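Local coordinates for protein acetolactate synthase isozyme 1 large subunit (PDB 6LPI) that binds thiamine diphosphate, flavin-adenine dinucleotide and a magnesium ion as the large subunit of a thiamine diphosphate-dependent enzyme, at residues D382-H394 against G417-A429. Residues are numbered along the deposited sequence; the frame is centred on the assembly and turned at random.
Sequences DDNAIITTDVGQH and GTMGFGLPAAIGA. With TPP (thiamine diphosphate), chain J.
The carboxylate of D390 turns one oxygen, OD1, to the backbone amides that lead into helix 422-432. G422 N gives OD1 a fairly straight hydrogen bond of 2.8 Å (158°) from well above the carboxylate plane, and G420 N adds a weak, bent one. A carboxylate suits the N-terminal side of this helix, whose dipole would probably favour its charge; OD2 is held by S442 OG. G422, having no side chain, brings its CA to 3.3 Å from T389 O. Beside it, F421 has CG anti to the backbone N (chi1 163°), which carries the ring edge to the same carbonyl, CD2 lying 3.3 Å from T389 O; A425 CB lies over one face, toward the rim. Farther along, small residues let the helix lie close to the strand: A426 CB meets the side chain of T388, and A429 CB touches I386 CG2 at 3.9 Å. At the other end, V391 CB packs on M419 CG, and the flexible thioether spans both rings of thiamine diphosphate, CG 3.3 Å from N3' and SD 3.4 Å from C4. G392, whose positive phi suits glycine, N-caps helix 393-401; Q393 N and H394 N bind the diphosphate, as does H394 ND1. Strand 386-389 and helix segment 422-429 run nearly antiparallel (158°), the strand between 410-411 and 438-443 in the parallel sheet, with helix 60-74 packed against F421 and P424.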
loop_
_atom_site.group_PDB
_atom_site.type_symbol
_atom_site.label_atom_id
_atom_site.label_comp_id
_atom_site.label_asym_id
_atom_site.label_seq_id
_atom_site.Cartn_x
_atom_site.Cartn_y
_atom_site.Cartn_z
ATOM N N ASP B 382 -19.266 -8.531 -14.226
ATOM C CA ASP B 382 -19.294 -9.721 -13.395
ATOM C C ASP B 382 -18.556 -9.463 -12.090
ATOM O O ASP B 382 -17.998 -8.390 -11.843
ATOM C CB ASP B 382 -18.570 -10.883 -14.081
ATOM C CG ASP B 382 -19.341 -11.483 -15.210
ATOM O OD1 ASP B 382 -20.422 -10.963 -15.531
ATOM O OD2 ASP B 382 -18.840 -12.463 -15.807
ATOM N N ASP B 383 -18.518 -10.498 -11.260
ATOM C CA ASP B 383 -17.565 -10.507 -10.176
ATOM C C ASP B 383 -16.144 -10.587 -10.716
ATOM O O ASP B 383 -15.192 -10.401 -9.949
ATOM C CB ASP B 383 -17.867 -11.653 -9.215
ATOM C CG ASP B 383 -18.943 -11.285 -8.203
ATOM O OD1 ASP B 383 -19.133 -10.068 -7.983
ATOM O OD2 ASP B 383 -19.601 -12.194 -7.634
ATOM N N ASN B 384 -15.979 -10.851 -12.018
ATOM C CA ASN B 384 -14.658 -10.992 -12.622
ATOM C C ASN B 384 -13.994 -9.661 -12.901
ATOM O O ASN B 384 -12.846 -9.647 -13.352
ATOM C CB ASN B 384 -14.746 -11.764 -13.941
ATOM C CG ASN B 384 -15.112 -13.194 -13.739
ATOM O OD1 ASN B 384 -14.585 -13.850 -12.848
ATOM N ND2 ASN B 384 -16.008 -13.703 -14.566
ATOM N N ALA B 385 -14.675 -8.554 -12.645
ATOM C CA ALA B 385 -14.101 -7.249 -12.916
ATOM C C ALA B 385 -13.043 -6.872 -11.884
ATOM O O ALA B 385 -13.060 -7.328 -10.733
ATOM C CB ALA B 385 -15.201 -6.190 -12.937
ATOM N N ILE B 386 -12.112 -6.028 -12.314
ATOM C CA ILE B 386 -11.145 -5.401 -11.431
ATOM C C ILE B 386 -11.539 -3.936 -11.350
ATOM O O ILE B 386 -11.863 -3.327 -12.376
ATOM C CB ILE B 386 -9.700 -5.589 -11.931
ATOM C CG1 ILE B 386 -9.317 -7.071 -11.886
ATOM C CG2 ILE B 386 -8.744 -4.819 -11.073
ATOM C CD1 ILE B 386 -8.247 -7.454 -12.859
ATOM N N ILE B 387 -11.571 -3.386 -10.130
ATOM C CA ILE B 387 -12.007 -2.014 -9.866
ATOM C C ILE B 387 -10.853 -1.226 -9.273
ATOM O O ILE B 387 -10.237 -1.633 -8.283
ATOM C CB ILE B 387 -13.247 -1.918 -8.958
ATOM C CG1 ILE B 387 -14.419 -2.714 -9.541
ATOM C CG2 ILE B 387 -13.694 -0.435 -8.753
ATOM C CD1 ILE B 387 -14.523 -4.172 -9.192
ATOM N N THR B 388 -10.589 -0.090 -9.884
ATOM C CA THR B 388 -9.538 0.849 -9.559
ATOM C C THR B 388 -10.176 2.207 -9.287
ATOM O O THR B 388 -11.273 2.491 -9.775
ATOM C CB THR B 388 -8.585 0.907 -10.787
ATOM O OG1 THR B 388 -7.708 -0.218 -10.775
ATOM C CG2 THR B 388 -7.823 2.139 -10.843
ATOM N N THR B 389 -9.534 3.041 -8.463
ATOM C CA THR B 389 -10.058 4.392 -8.220
ATOM C C THR B 389 -8.909 5.374 -8.117
ATOM O O THR B 389 -7.771 5.006 -7.820
ATOM C CB THR B 389 -10.897 4.586 -6.940
ATOM O OG1 THR B 389 -10.030 4.878 -5.837
ATOM C CG2 THR B 389 -11.752 3.396 -6.612
ATOM N N ASP B 390 -9.217 6.630 -8.378
ATOM C CA ASP B 390 -8.343 7.717 -7.964
ATOM C C ASP B 390 -8.726 8.128 -6.528
ATOM O O ASP B 390 -9.277 7.328 -5.762
ATOM C CB ASP B 390 -8.392 8.837 -9.012
ATOM C CG ASP B 390 -7.239 8.745 -10.047
ATOM O OD1 ASP B 390 -6.084 8.598 -9.578
ATOM O OD2 ASP B 390 -7.452 8.849 -11.295
ATOM N N VAL B 391 -8.400 9.355 -6.123
ATOM C CA VAL B 391 -8.545 9.798 -4.741
ATOM C C VAL B 391 -9.466 11.017 -4.661
ATOM O O VAL B 391 -9.288 11.982 -5.407
ATOM C CB VAL B 391 -7.174 10.115 -4.125
ATOM C CG1 VAL B 391 -7.351 10.805 -2.790
ATOM C CG2 VAL B 391 -6.382 8.827 -3.960
ATOM N N GLY B 392 -10.421 10.989 -3.748
ATOM C CA GLY B 392 -11.348 12.108 -3.541
ATOM C C GLY B 392 -12.744 11.607 -3.168
ATOM O O GLY B 392 -12.902 10.505 -2.635
ATOM N N GLN B 393 -13.755 12.426 -3.473
ATOM C CA GLN B 393 -15.115 12.031 -3.122
ATOM C C GLN B 393 -15.577 10.821 -3.922
ATOM O O GLN B 393 -16.209 9.912 -3.370
ATOM C CB GLN B 393 -16.100 13.171 -3.370
ATOM C CG GLN B 393 -15.847 14.497 -2.720
ATOM C CD GLN B 393 -17.014 15.442 -2.945
ATOM O OE1 GLN B 393 -17.400 15.723 -4.086
ATOM N NE2 GLN B 393 -17.640 15.868 -1.850
ATOM N N HIS B 394 -15.244 10.778 -5.224
ATOM C CA HIS B 394 -15.653 9.659 -6.072
ATOM C C HIS B 394 -15.131 8.331 -5.535
ATOM O O HIS B 394 -15.821 7.306 -5.620
ATOM C CB HIS B 394 -15.163 9.885 -7.502
ATOM C CG HIS B 394 -13.671 9.848 -7.649
ATOM N ND1 HIS B 394 -12.875 10.962 -7.483
ATOM C CD2 HIS B 394 -12.827 8.819 -7.912
ATOM C CE1 HIS B 394 -11.605 10.620 -7.641
ATOM N NE2 HIS B 394 -11.549 9.325 -7.903
ATOM N N GLY B 417 -2.581 7.978 -0.486
ATOM C CA GLY B 417 -3.760 8.620 -1.025
ATOM C C GLY B 417 -3.369 9.497 -2.187
ATOM O O GLY B 417 -3.627 10.699 -2.163
ATOM N N THR B 418 -2.764 8.915 -3.212
ATOM C CA THR B 418 -2.182 9.667 -4.320
ATOM C C THR B 418 -3.252 9.944 -5.370
ATOM O O THR B 418 -3.824 9.004 -5.937
ATOM C CB THR B 418 -1.053 8.855 -4.968
ATOM O OG1 THR B 418 -0.237 8.240 -3.964
ATOM C CG2 THR B 418 -0.214 9.695 -5.892
ATOM N N MET B 419 -3.514 11.217 -5.654
ATOM C CA MET B 419 -4.255 11.503 -6.872
ATOM C C MET B 419 -3.433 11.049 -8.057
ATOM O O MET B 419 -2.196 11.147 -8.052
ATOM C CB MET B 419 -4.615 12.984 -7.010
ATOM C CG MET B 419 -5.498 13.497 -5.857
ATOM S SD MET B 419 -5.835 15.268 -5.952
ATOM C CE MET B 419 -6.256 15.332 -7.711
ATOM N N GLY B 420 -4.120 10.471 -9.042
ATOM C CA GLY B 420 -3.460 9.983 -10.230
ATOM C C GLY B 420 -3.138 8.510 -10.206
ATOM O O GLY B 420 -2.633 7.987 -11.203
ATOM N N PHE B 421 -3.418 7.827 -9.098
ATOM C CA PHE B 421 -3.134 6.398 -8.991
ATOM C C PHE B 421 -3.994 5.566 -9.957
ATOM O O PHE B 421 -3.497 4.631 -10.615
ATOM C CB PHE B 421 -3.351 5.971 -7.539
ATOM C CG PHE B 421 -3.493 4.489 -7.345
ATOM C CD1 PHE B 421 -2.382 3.705 -7.057
ATOM C CD2 PHE B 421 -4.725 3.874 -7.457
ATOM C CE1 PHE B 421 -2.508 2.341 -6.880
ATOM C CE2 PHE B 421 -4.857 2.517 -7.270
ATOM C CZ PHE B 421 -3.753 1.747 -6.976
ATOM N N GLY B 422 -5.272 5.915 -10.076
ATOM C CA GLY B 422 -6.272 5.119 -10.762
ATOM C C GLY B 422 -5.986 4.697 -12.190
ATOM O O GLY B 422 -6.005 3.505 -12.498
ATOM N N LEU B 423 -5.731 5.630 -13.097
ATOM C CA LEU B 423 -5.629 5.195 -14.487
ATOM C C LEU B 423 -4.398 4.316 -14.713
ATOM O O LEU B 423 -4.543 3.226 -15.304
ATOM C CB LEU B 423 -5.698 6.411 -15.417
ATOM C CG LEU B 423 -5.181 6.367 -16.850
ATOM C CD1 LEU B 423 -5.912 5.307 -17.658
ATOM C CD2 LEU B 423 -5.360 7.742 -17.478
ATOM N N PRO B 424 -3.185 4.687 -14.268
ATOM C CA PRO B 424 -2.051 3.770 -14.483
ATOM C C PRO B 424 -2.178 2.465 -13.722
ATOM O O PRO B 424 -1.760 1.416 -14.239
ATOM C CB PRO B 424 -0.834 4.593 -14.053
ATOM C CG PRO B 424 -1.369 5.700 -13.267
ATOM C CD PRO B 424 -2.726 5.992 -13.776
ATOM N N ALA B 425 -2.748 2.490 -12.511
ATOM C CA ALA B 425 -3.015 1.233 -11.815
ATOM C C ALA B 425 -3.938 0.335 -12.633
ATOM O O ALA B 425 -3.698 -0.872 -12.755
ATOM C CB ALA B 425 -3.614 1.513 -10.443
ATOM N N ALA B 426 -4.988 0.908 -13.218
ATOM C CA ALA B 426 -5.878 0.113 -14.052
ATOM C C ALA B 426 -5.143 -0.432 -15.268
ATOM O O ALA B 426 -5.367 -1.577 -15.682
ATOM C CB ALA B 426 -7.085 0.953 -14.480
ATOM N N ILE B 427 -4.242 0.364 -15.840
ATOM C CA ILE B 427 -3.464 -0.112 -16.979
ATOM C C ILE B 427 -2.656 -1.346 -16.578
ATOM O O ILE B 427 -2.643 -2.369 -17.286
ATOM C CB ILE B 427 -2.574 1.026 -17.506
ATOM C CG1 ILE B 427 -3.455 2.060 -18.197
ATOM C CG2 ILE B 427 -1.522 0.499 -18.464
ATOM C CD1 ILE B 427 -2.789 3.375 -18.420
ATOM N N GLY B 428 -2.000 -1.279 -15.411
ATOM C CA GLY B 428 -1.251 -2.430 -14.929
ATOM C C GLY B 428 -2.135 -3.646 -14.718
ATOM O O GLY B 428 -1.811 -4.754 -15.165
ATOM N N ALA B 429 -3.271 -3.453 -14.040
ATOM C CA ALA B 429 -4.206 -4.554 -13.821
ATOM C C ALA B 429 -4.646 -5.195 -15.134
ATOM O O ALA B 429 -4.831 -6.419 -15.207
ATOM C CB ALA B 429 -5.426 -4.070 -13.038
HETATM N "N1'" TPP J . -2.409 16.611 -4.451
HETATM C "C2'" TPP J . -2.174 15.267 -4.678
HETATM C CM2 TPP J . -1.144 14.812 -5.669
HETATM N "N3'" TPP J . -2.876 14.306 -3.994
HETATM C "C4'" TPP J . -3.804 14.658 -3.055
HETATM N "N4'" TPP J . -4.435 13.671 -2.420
HETATM C "C5'" TPP J . -4.053 16.012 -2.815
HETATM C "C6'" TPP J . -3.348 16.981 -3.524
HETATM C "C7'" TPP J . -5.104 16.443 -1.813
HETATM N N3 TPP J . -6.389 16.030 -2.311
HETATM C C2 TPP J . -6.998 14.859 -1.924
HETATM S S1 TPP J . -8.411 14.592 -2.616
HETATM C C5 TPP J . -8.309 15.975 -3.446
HETATM C C4 TPP J . -7.156 16.683 -3.216
HETATM C CM4 TPP J . -6.873 17.985 -3.884
HETATM C C6 TPP J . -9.443 16.340 -4.374
HETATM C C7 TPP J . -9.775 15.208 -5.345
HETATM O O7 TPP J . -10.136 15.786 -6.581
HETATM P PA TPP J . -11.004 14.974 -7.673
HETATM O O1A TPP J . -10.122 14.178 -8.595
HETATM O O2A TPP J . -11.811 16.028 -8.409
HETATM O O3A TPP J . -11.929 13.922 -6.880
HETATM P PB TPP J . -13.415 14.277 -6.307
HETATM O O1B TPP J . -14.267 13.007 -6.318
HETATM O O2B TPP J . -13.378 14.836 -4.906
HETATM O O3B TPP J . -14.026 15.375 -7.154
#